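PDB 5I1V: CrmK from Actinoalloteichus sp. WH1-2216-6, which probably acts as an oxidase with covalently bound FAD and takes part in shunt product recycling in caerulomycin biosynthesis. Local coordinates for residues Val117-Gly122 / Gly146-Tyr151; Trp230-Leu235 / Gly276-His281. All coordinates share one frame; numbering follows the deposited sequence. Where two conformers were deposited one is given.

From the N terminus the chain first reaches contact 1, inside the FAD-binding part of the fold. There the loop after helix 104-115 meets the loop between helix 142-145 and strand 152-160, closing an excursion of 23 residues that includes helix 129-132 and several flavin-binding positions. Contact 2 opens later, where strand 222-231 pairs with strand 277-285 in the large antiparallel sheet; the 40 residues between its segments hold helix 237-253 and strand 265-271. The two contacts follow one another in series, neither nested nor crossed. Their centres lie about 32 Å apart: contact 1 joins two loops beside the flavin site, whereas contact 2 pairs two strands away from it.

Contact 1 (Val117-Gly122 / Gly146-Tyr151); sequences VTFPGG and GLTVDY. With FAD (flavin-adenine dinucleotide), chain E.
P120 reaches from the 117-122 loop into the turn that follows helix 142-145, both within the FAD-binding domain. Its CB lies 3.2 Å from G146 O, and CG comes to 3.1 Å from the same oxygen, so one edge of the pyrrolidine is laid against a carbonyl that also accepts a hydrogen bond from S142 OG. Beyond it, CD comes obliquely to Y151, 3.5 Å from CE1, with the two side chains roughly at right angles. P120 is also the centre of an inverse gamma turn, which bends the chain between F119 and the glycines. T148 CG2 sits 3.3 Å from P120 O and 3.4 Å from G121 CA, and meets the edge of the F119 ring 3.6 Å from CE2. With chi1 at 55°, T148 OG1 sits between the backbone N and the carbonyl carbon and hydrogen-bonds to G137 O, and CG2, anti to the carbonyl carbon, is turned to the 117-122 loop. No hydrogen bond joins the two segments. G122, part of the flavin pocket, brings CA to 3.1 Å from FAD O4, where a side chain would collide with the flavin. F119 packs on I107 and L111 of helix 104-115, P120 on L145 of helix 142-145, and Y151 leads into strand 152-160.

Contact 2 (Trp230-Leu235 / Gly276-His281); sequences WSWAEL and GHLAMH
The indole of W232 lies against the start of the 276-281 segment, with L235 CD2 over one face, 3.5 Å above the plane and offset toward the rim. In the ring plane, its edge meets the backbone at G276 and H277, CD1 standing 3.3 Å from H277 N. The ring of Y360 also meets this indole, their planes inclined at about 30°. W230 offers an edge too: M280 CB lies in its plane, 3.8 Å from CZ3. The contact is an antiparallel strand pair of the large sheet, formed where strand 222-231 ends and strand 277-285 begins, with W230 inside the pair and W232 just past it. W230 and L278 are a hydrogen-bonded pair, S231 and H277 a non-hydrogen-bonded one. W230 N donates to L278 O, and L278 N returns a bond to W230 O in the carbonyl plane. Past the end of the ladder, W232 N still donates to G276 O at 3.0 Å, but from well above that carbonyl's plane, as the chain turns into a 3-10 segment.

The side chains of W230, L278 and M280 share one face of the sheet, which helix 237-253 covers through L243 and F247 and helix 291-303 through L302. L278 forks here. L235 CG, anti to its own N (chi1 -167°), carries CD2 to 3.5 Å from L278 CD2, whereas L278 CD1 approaches the pyrrole side of W232, whose NE1 hydrogen-bonds to F271 O. A leucine in place of W232 would probably leave F271 O without its indole donor and open a gap beside L278 CD1 and L235. W232 NE1 lies 3.3 Å from L278 CD1.

Contact 1 (Val117-Gly122 / Gly146-Tyr151)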
ATOM      1  N   VAL A 117      -2.651  -4.296  20.032  1.00 20.71           N
ATOM      2  CA  VAL A 117      -3.359  -3.043  20.342  1.00 19.24           C
ATOM      3  C   VAL A 117      -3.541  -2.178  19.062  1.00 19.81           C
ATOM      4  O   VAL A 117      -2.965  -2.446  18.002  1.00 17.72           O
ATOM      5  CB  VAL A 117      -2.610  -2.268  21.492  1.00 19.22           C
ATOM      6  CG1 VAL A 117      -2.291  -3.164  22.649  1.00 18.77           C
ATOM      7  CG2 VAL A 117      -1.291  -1.658  21.062  1.00 20.52           C
ATOM      8  N   THR A 118      -4.339  -1.124  19.165  1.00 19.69           N
ATOM      9  CA  THR A 118      -4.474  -0.185  18.135  1.00 21.50           C
ATOM     10  C   THR A 118      -4.845   1.202  18.733  1.00 22.76           C
ATOM     11  O   THR A 118      -5.114   1.297  19.911  1.00 20.15           O
ATOM     12  CB  THR A 118      -5.526  -0.657  17.139  1.00 21.55           C
ATOM     13  OG1 THR A 118      -5.340   0.033  15.901  1.00 24.10           O
ATOM     14  CG2 THR A 118      -6.896  -0.419  17.629  1.00 22.16           C
ATOM     15  N   PHE A 119      -4.895   2.235  17.892  1.00 25.60           N
ATOM     16  CA  PHE A 119      -5.582   3.489  18.260  1.00 26.28           C
ATOM     17  C   PHE A 119      -6.445   3.936  17.072  1.00 24.56           C
ATOM     18  O   PHE A 119      -6.221   3.509  15.955  1.00 24.37           O
ATOM     19  CB  PHE A 119      -4.585   4.547  18.662  1.00 29.55           C
ATOM     20  CG  PHE A 119      -3.743   5.007  17.525  1.00 34.44           C
ATOM     21  CD1 PHE A 119      -2.691   4.249  17.096  1.00 38.87           C
ATOM     22  CD2 PHE A 119      -4.009   6.185  16.876  1.00 40.29           C
ATOM     23  CE1 PHE A 119      -1.915   4.669  16.034  1.00 42.78           C
ATOM     24  CE2 PHE A 119      -3.228   6.619  15.809  1.00 42.48           C
ATOM     25  CZ  PHE A 119      -2.191   5.853  15.382  1.00 40.75           C
ATOM     26  N   PRO A 120      -7.469   4.774  17.319  1.00 24.60           N
ATOM     27  CA  PRO A 120      -8.448   5.073  16.268  1.00 25.16           C
ATOM     28  C   PRO A 120      -8.011   6.168  15.305  1.00 28.72           C
ATOM     29  O   PRO A 120      -8.427   7.310  15.446  1.00 36.27           O
ATOM     30  CB  PRO A 120      -9.655   5.515  17.073  1.00 25.51           C
ATOM     31  CG  PRO A 120      -9.069   6.138  18.292  1.00 25.01           C
ATOM     32  CD  PRO A 120      -7.889   5.284  18.630  1.00 25.65           C
ATOM     33  N   GLY A 121      -7.192   5.830  14.328  1.00 26.27           N
ATOM     34  CA  GLY A 121      -6.702   6.804  13.387  1.00 29.89           C
ATOM     35  C   GLY A 121      -7.429   6.500  12.088  1.00 29.84           C
ATOM     36  O   GLY A 121      -8.342   5.694  12.058  1.00 31.83           O
ATOM     37  N   GLY A 122      -6.994   7.092  11.010  1.00 32.22           N
ATOM     38  CA  GLY A 122      -7.763   7.012   9.771  1.00 36.21           C
ATOM     39  C   GLY A 122      -7.550   5.762   8.953  1.00 42.86           C
ATOM     40  O   GLY A 122      -6.719   4.903   9.284  1.00 43.27           O
ATOM     41  N   GLY A 146     -12.889   6.722  20.278  1.00 19.11           N
ATOM     42  CA  GLY A 146     -12.599   8.121  20.235  1.00 18.34           C
ATOM     43  C   GLY A 146     -11.663   8.556  19.107  1.00 19.98           C
ATOM     44  O   GLY A 146     -11.578   7.903  18.055  1.00 18.64           O
ATOM     45  N   LEU A 147     -10.946   9.651  19.353  1.00 19.94           N
ATOM     46  CA  LEU A 147     -10.007  10.212  18.389  1.00 17.92           C
ATOM     47  C   LEU A 147      -8.601   9.832  18.743  1.00 17.62           C
ATOM     48  O   LEU A 147      -8.301   9.511  19.900  1.00 19.36           O
ATOM     49  CB  LEU A 147     -10.127  11.723  18.364  1.00 17.58           C
ATOM     50  CG  LEU A 147     -11.519  12.226  18.063  1.00 18.18           C
ATOM     51  CD1 LEU A 147     -11.557  13.740  18.084  1.00 19.89           C
ATOM     52  CD2 LEU A 147     -12.027  11.755  16.712  1.00 17.87           C
ATOM     53  N   THR A 148      -7.703   9.939  17.766  1.00 17.36           N
ATOM     54  CA  THR A 148      -6.299   9.716  18.032  1.00 19.04           C
ATOM     55  C   THR A 148      -5.811  10.584  19.186  1.00 17.83           C
ATOM     56  O   THR A 148      -5.049  10.139  20.041  1.00 18.40           O
ATOM     57  CB  THR A 148      -5.428  10.034  16.820  1.00 22.25           C
ATOM     58  OG1 THR A 148      -5.695  11.381  16.377  1.00 28.17           O
ATOM     59  CG2 THR A 148      -5.748   9.178  15.699  1.00 22.33           C
ATOM     60  N   VAL A 149      -6.238  11.826  19.219  1.00 17.25           N
ATOM     61  CA  VAL A 149      -5.762  12.739  20.244  1.00 19.11           C
ATOM     62  C   VAL A 149      -6.268  12.391  21.658  1.00 19.16           C
ATOM     63  O   VAL A 149      -5.674  12.814  22.652  1.00 19.61           O
ATOM     64  CB  VAL A 149      -6.047  14.198  19.911  1.00 19.96           C
ATOM     65  CG1 VAL A 149      -5.365  14.594  18.600  1.00 21.06           C
ATOM     66  CG2 VAL A 149      -7.533  14.505  19.907  1.00 17.97           C
ATOM     67  N   ASP A 150      -7.278  11.542  21.771  1.00 18.84           N
ATOM     68  CA  ASP A 150      -7.643  10.974  23.079  1.00 20.73           C
ATOM     69  C   ASP A 150      -6.610  10.015  23.708  1.00 21.29           C
ATOM     70  O   ASP A 150      -6.768   9.628  24.854  1.00 22.46           O
ATOM     71  CB  ASP A 150      -9.036  10.339  23.006  1.00 21.52           C
ATOM     72  CG  ASP A 150     -10.113  11.366  22.616  1.00 22.44           C
ATOM     73  OD1 ASP A 150      -9.948  12.504  23.090  1.00 21.15           O
ATOM     74  OD2 ASP A 150     -11.091  11.079  21.831  1.00 21.72           O
ATOM     75  N   TYR A 151      -5.561   9.675  22.962  1.00 17.64           N
ATOM     76  CA  TYR A 151      -4.475   8.838  23.416  1.00 18.33           C
ATOM     77  C   TYR A 151      -3.143   9.547  23.395  1.00 17.84           C
ATOM     78  O   TYR A 151      -2.090   8.862  23.456  1.00 17.21           O
ATOM     79  CB  TYR A 151      -4.408   7.602  22.490  1.00 17.74           C
ATOM     80  CG  TYR A 151      -5.702   6.871  22.571  1.00 18.25           C
ATOM     81  CD1 TYR A 151      -6.769   7.196  21.712  1.00 20.05           C
ATOM     82  CD2 TYR A 151      -5.916   5.943  23.563  1.00 20.23           C
ATOM     83  CE1 TYR A 151      -7.992   6.551  21.838  1.00 21.15           C
ATOM     84  CE2 TYR A 151      -7.136   5.313  23.711  1.00 19.86           C
ATOM     85  CZ  TYR A 151      -8.165   5.614  22.862  1.00 20.98           C
ATOM     86  OH  TYR A 151      -9.383   4.945  23.033  1.00 21.92           O
TER
HETATM   87  PA  FAD E 600       1.712  16.440   5.031  1.00 17.22           P
HETATM   88  O1A FAD E 600       1.246  16.892   3.669  1.00 15.45           O
HETATM   89  O2A FAD E 600       3.132  15.958   5.108  1.00 14.76           O
HETATM   90  O5B FAD E 600       1.464  17.572   6.090  1.00 16.74           O
HETATM   91  C5B FAD E 600       0.168  18.073   6.399  1.00 16.98           C
HETATM   92  C4B FAD E 600       0.312  19.421   7.119  1.00 16.83           C
HETATM   93  O4B FAD E 600       0.900  19.141   8.405  1.00 17.68           O
HETATM   94  C3B FAD E 600       1.227  20.458   6.503  1.00 17.71           C
HETATM   95  O3B FAD E 600       0.807  21.738   6.942  1.00 20.41           O
HETATM   96  C2B FAD E 600       2.565  20.156   7.118  1.00 16.90           C
HETATM   97  O2B FAD E 600       3.594  21.143   6.995  1.00 18.02           O
HETATM   98  C1B FAD E 600       2.161  19.753   8.542  1.00 16.12           C
HETATM   99  N9A FAD E 600       3.077  18.734   9.111  1.00 15.71           N
HETATM  100  C8A FAD E 600       3.467  17.530   8.592  1.00 15.31           C
HETATM  101  N7A FAD E 600       4.418  16.957   9.399  1.00 15.00           N
HETATM  102  C5A FAD E 600       4.595  17.798  10.396  1.00 14.11           C
HETATM  103  C6A FAD E 600       5.431  17.753  11.569  1.00 15.12           C
HETATM  104  N6A FAD E 600       6.169  16.672  11.738  1.00 14.87           N
HETATM  105  N1A FAD E 600       5.382  18.803  12.396  1.00 15.51           N
HETATM  106  C2A FAD E 600       4.622  19.892  12.152  1.00 16.59           C
HETATM  107  N3A FAD E 600       3.765  19.984  11.103  1.00 16.01           N
HETATM  108  C4A FAD E 600       3.797  18.971  10.201  1.00 14.81           C
HETATM  109  N1  FAD E 600      -7.640  12.093   8.162  1.00 25.95           N
HETATM  110  C2  FAD E 600      -8.391  11.463   9.095  1.00 29.03           C
HETATM  111  O2  FAD E 600      -8.563  11.981  10.205  1.00 30.05           O
HETATM  112  N3  FAD E 600      -8.977  10.265   8.881  1.00 29.79           N
HETATM  113  C4  FAD E 600      -8.915   9.603   7.733  1.00 25.46           C
HETATM  114  O4  FAD E 600      -9.445   8.479   7.602  1.00 25.44           O
HETATM  115  C4X FAD E 600      -8.119  10.190   6.664  1.00 25.81           C
HETATM  116  N5  FAD E 600      -8.006   9.568   5.459  1.00 26.47           N
HETATM  117  C5X FAD E 600      -7.180  10.091   4.540  1.00 25.88           C
HETATM  118  C6  FAD E 600      -6.921   9.389   3.362  1.00 26.68           C
HETATM  119  C7  FAD E 600      -6.087   9.874   2.356  1.00 25.67           C
HETATM  120  C7M FAD E 600      -5.847   9.038   1.093  1.00 26.17           C
HETATM  121  C8  FAD E 600      -5.463  11.194   2.590  1.00 23.51           C
HETATM  122  C8M FAD E 600      -4.565  11.822   1.559  1.00 22.91           C
HETATM  123  C9  FAD E 600      -5.709  11.925   3.758  1.00 23.02           C
HETATM  124  C9A FAD E 600      -6.546  11.416   4.749  1.00 23.36           C
HETATM  125  N10 FAD E 600      -6.795  12.113   5.937  1.00 21.51           N
HETATM  126  C10 FAD E 600      -7.540  11.508   6.933  1.00 24.11           C
HETATM  127  C1' FAD E 600      -6.409  13.514   6.105  1.00 19.85           C
HETATM  128  C2' FAD E 600      -5.083  13.618   6.787  1.00 18.81           C
HETATM  129  O2' FAD E 600      -5.278  13.447   8.178  1.00 21.00           O
HETATM  130  C3' FAD E 600      -4.386  14.904   6.495  1.00 18.22           C
HETATM  131  O3' FAD E 600      -4.208  15.018   5.056  1.00 17.92           O
HETATM  132  C4' FAD E 600      -3.043  15.004   7.249  1.00 18.50           C
HETATM  133  O4' FAD E 600      -2.773  16.390   7.460  1.00 19.37           O
HETATM  134  C5' FAD E 600      -1.933  14.340   6.460  1.00 18.50           C
HETATM  135  O5' FAD E 600      -0.741  14.382   7.245  1.00 17.14           O
HETATM  136  P   FAD E 600       0.605  14.082   6.462  1.00 17.24           P
HETATM  137  O1P FAD E 600       0.474  12.840   5.660  1.00 18.16           O
HETATM  138  O2P FAD E 600       1.763  14.201   7.402  1.00 17.95           O
HETATM  139  O3P FAD E 600       0.647  15.328   5.426  1.00 17.24           O

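Contact 2 (Trp230-Leu235 / Gly276-His281)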
ATOM      1  N   TRP A 230     -25.686   0.479  -5.225  1.00 31.47           N
ATOM      2  CA  TRP A 230     -26.963   0.749  -5.878  1.00 31.69           C
ATOM      3  C   TRP A 230     -26.669   1.273  -7.278  1.00 30.39           C
ATOM      4  O   TRP A 230     -25.890   2.192  -7.443  1.00 28.67           O
ATOM      5  CB  TRP A 230     -27.768   1.809  -5.131  1.00 29.87           C
ATOM      6  CG  TRP A 230     -28.249   1.465  -3.786  1.00 30.77           C
ATOM      7  CD1 TRP A 230     -29.511   1.075  -3.449  1.00 30.78           C
ATOM      8  CD2 TRP A 230     -27.503   1.537  -2.564  1.00 28.72           C
ATOM      9  NE1 TRP A 230     -29.595   0.866  -2.099  1.00 30.65           N
ATOM     10  CE2 TRP A 230     -28.374   1.145  -1.528  1.00 30.60           C
ATOM     11  CE3 TRP A 230     -26.164   1.853  -2.253  1.00 27.84           C
ATOM     12  CZ2 TRP A 230     -27.967   1.081  -0.182  1.00 28.95           C
ATOM     13  CZ3 TRP A 230     -25.767   1.819  -0.925  1.00 27.76           C
ATOM     14  CH2 TRP A 230     -26.675   1.439   0.102  1.00 28.02           C
ATOM     15  N   SER A 231     -27.308   0.712  -8.303  1.00 31.19           N
ATOM     16  CA  SER A 231     -26.948   1.081  -9.670  1.00 31.32           C
ATOM     17  C   SER A 231     -27.474   2.466  -9.992  1.00 30.46           C
ATOM     18  O   SER A 231     -28.667   2.748  -9.780  1.00 33.41           O
ATOM     19  CB  SER A 231     -27.486   0.046 -10.685  1.00 33.59           C
ATOM     20  OG  SER A 231     -27.330   0.549 -12.011  1.00 36.42           O
ATOM     21  N   TRP A 232     -26.616   3.323 -10.547  1.00 28.89           N
ATOM     22  CA  TRP A 232     -27.054   4.617 -11.028  1.00 28.91           C
ATOM     23  C   TRP A 232     -28.095   4.470 -12.191  1.00 30.87           C
ATOM     24  O   TRP A 232     -28.970   5.311 -12.350  1.00 28.95           O
ATOM     25  CB  TRP A 232     -25.882   5.467 -11.530  1.00 30.65           C
ATOM     26  CG  TRP A 232     -25.473   6.489 -10.526  1.00 31.70           C
ATOM     27  CD1 TRP A 232     -24.350   6.465  -9.716  1.00 31.56           C
ATOM     28  CD2 TRP A 232     -26.183   7.686 -10.191  1.00 31.13           C
ATOM     29  NE1 TRP A 232     -24.342   7.570  -8.914  1.00 30.00           N
ATOM     30  CE2 TRP A 232     -25.445   8.337  -9.181  1.00 31.64           C
ATOM     31  CE3 TRP A 232     -27.370   8.279 -10.653  1.00 34.28           C
ATOM     32  CZ2 TRP A 232     -25.848   9.544  -8.625  1.00 33.96           C
ATOM     33  CZ3 TRP A 232     -27.779   9.498 -10.099  1.00 33.46           C
ATOM     34  CH2 TRP A 232     -27.010  10.116  -9.094  1.00 34.75           C
ATOM     35  N   ALA A 233     -27.956   3.420 -12.975  1.00 29.74           N
ATOM     36  CA  ALA A 233     -28.875   3.189 -14.116  1.00 31.95           C
ATOM     37  C   ALA A 233     -30.316   3.007 -13.639  1.00 33.58           C
ATOM     38  O   ALA A 233     -31.262   3.132 -14.431  1.00 32.77           O
ATOM     39  CB  ALA A 233     -28.423   1.964 -14.885  1.00 33.42           C
ATOM     40  N   GLU A 234     -30.479   2.663 -12.359  1.00 30.57           N
ATOM     41  CA  GLU A 234     -31.780   2.369 -11.798  1.00 34.49           C
ATOM     42  C   GLU A 234     -32.259   3.422 -10.824  1.00 34.67           C
ATOM     43  O   GLU A 234     -33.300   3.272 -10.247  1.00 36.73           O
ATOM     44  CB  GLU A 234     -31.752   1.015 -11.097  1.00 37.27           C
ATOM     45  CG  GLU A 234     -31.697  -0.152 -12.042  1.00 41.06           C
ATOM     46  CD  GLU A 234     -30.778  -1.266 -11.580  1.00 45.19           C
ATOM     47  OE1 GLU A 234     -30.773  -1.646 -10.381  1.00 44.67           O
ATOM     48  OE2 GLU A 234     -30.051  -1.787 -12.456  1.00 53.35           O
ATOM     49  N   LEU A 235     -31.510   4.494 -10.666  1.00 35.78           N
ATOM     50  CA  LEU A 235     -31.742   5.452  -9.603  1.00 40.47           C
ATOM     51  C   LEU A 235     -32.570   6.621 -10.108  1.00 42.99           C
ATOM     52  O   LEU A 235     -32.353   7.096 -11.225  1.00 51.24           O
ATOM     53  CB  LEU A 235     -30.367   5.944  -9.121  1.00 42.19           C
ATOM     54  CG  LEU A 235     -30.197   6.738  -7.842  1.00 43.40           C
ATOM     55  CD1 LEU A 235     -30.840   6.026  -6.658  1.00 44.13           C
ATOM     56  CD2 LEU A 235     -28.705   6.921  -7.625  1.00 44.52           C
ATOM     57  N   GLY A 276     -21.256   4.989 -12.107  1.00 37.51           N
ATOM     58  CA  GLY A 276     -22.141   3.829 -12.311  1.00 37.02           C
ATOM     59  C   GLY A 276     -22.867   3.274 -11.091  1.00 38.90           C
ATOM     60  O   GLY A 276     -23.774   2.473 -11.251  1.00 37.87           O
ATOM     61  N   HIS A 277     -22.509   3.702  -9.872  1.00 33.68           N
ATOM     62  CA  HIS A 277     -23.168   3.211  -8.675  1.00 34.04           C
ATOM     63  C   HIS A 277     -22.941   4.133  -7.455  1.00 30.84           C
ATOM     64  O   HIS A 277     -22.064   4.981  -7.486  1.00 31.50           O
ATOM     65  CB  HIS A 277     -22.733   1.770  -8.394  1.00 36.47           C
ATOM     66  CG  HIS A 277     -21.311   1.641  -7.965  1.00 39.89           C
ATOM     67  ND1 HIS A 277     -20.253   2.079  -8.730  1.00 43.81           N
ATOM     68  CD2 HIS A 277     -20.770   1.133  -6.831  1.00 41.84           C
ATOM     69  CE1 HIS A 277     -19.123   1.870  -8.073  1.00 43.81           C
ATOM     70  NE2 HIS A 277     -19.413   1.299  -6.918  1.00 41.18           N
ATOM     71  N   LEU A 278     -23.806   4.027  -6.455  1.00 30.07           N
ATOM     72  CA  LEU A 278     -23.537   4.499  -5.081  1.00 29.72           C
ATOM     73  C   LEU A 278     -23.005   3.299  -4.339  1.00 28.36           C
ATOM     74  O   LEU A 278     -23.318   2.191  -4.707  1.00 27.41           O
ATOM     75  CB  LEU A 278     -24.806   4.926  -4.365  1.00 32.54           C
ATOM     76  CG  LEU A 278     -25.496   6.284  -4.550  1.00 34.56           C
ATOM     77  CD1 LEU A 278     -25.014   7.124  -5.688  1.00 33.07           C
ATOM     78  CD2 LEU A 278     -27.001   6.142  -4.614  1.00 35.77           C
ATOM     79  N   ALA A 279     -22.166   3.499  -3.305  1.00 26.25           N
ATOM     80  CA  ALA A 279     -21.549   2.372  -2.651  1.00 27.45           C
ATOM     81  C   ALA A 279     -21.595   2.613  -1.145  1.00 28.10           C
ATOM     82  O   ALA A 279     -21.529   3.742  -0.698  1.00 27.99           O
ATOM     83  CB  ALA A 279     -20.106   2.227  -3.114  1.00 30.96           C
ATOM     84  N   MET A 280     -21.778   1.568  -0.368  1.00 28.66           N
ATOM     85  CA  MET A 280     -21.652   1.703   1.067  1.00 29.19           C
ATOM     86  C   MET A 280     -20.896   0.531   1.640  1.00 27.83           C
ATOM     87  O   MET A 280     -21.039  -0.596   1.162  1.00 27.64           O
ATOM     88  CB  MET A 280     -23.013   1.836   1.732  1.00 29.74           C
ATOM     89  CG  MET A 280     -22.939   1.711   3.250  1.00 31.27           C
ATOM     90  SD  MET A 280     -24.560   1.808   3.966  1.00 32.78           S
ATOM     91  CE  MET A 280     -25.000   0.091   3.808  1.00 33.81           C
ATOM     92  N   HIS A 281     -20.063   0.814   2.645  1.00 27.12           N
ATOM     93  CA  HIS A 281     -19.524  -0.270   3.446  0.50 27.91           C
ATOM     94  C   HIS A 281     -19.919  -0.075   4.898  1.00 27.42           C
ATOM     95  O   HIS A 281     -20.022   1.040   5.400  1.00 28.22           O
ATOM     96  CB  HIS A 281     -18.012  -0.441   3.288  0.50 30.55           C
ATOM     97  CG  HIS A 281     -17.226   0.775   3.639  0.50 31.26           C
ATOM     98  ND1 HIS A 281     -16.770   1.656   2.687  0.50 33.08           N
ATOM     99  CD2 HIS A 281     -16.839   1.274   4.833  0.50 34.05           C
ATOM    100  CE1 HIS A 281     -16.113   2.638   3.277  0.50 35.22           C
ATOM    101  NE2 HIS A 281     -16.134   2.427   4.579  0.50 36.11           N
TER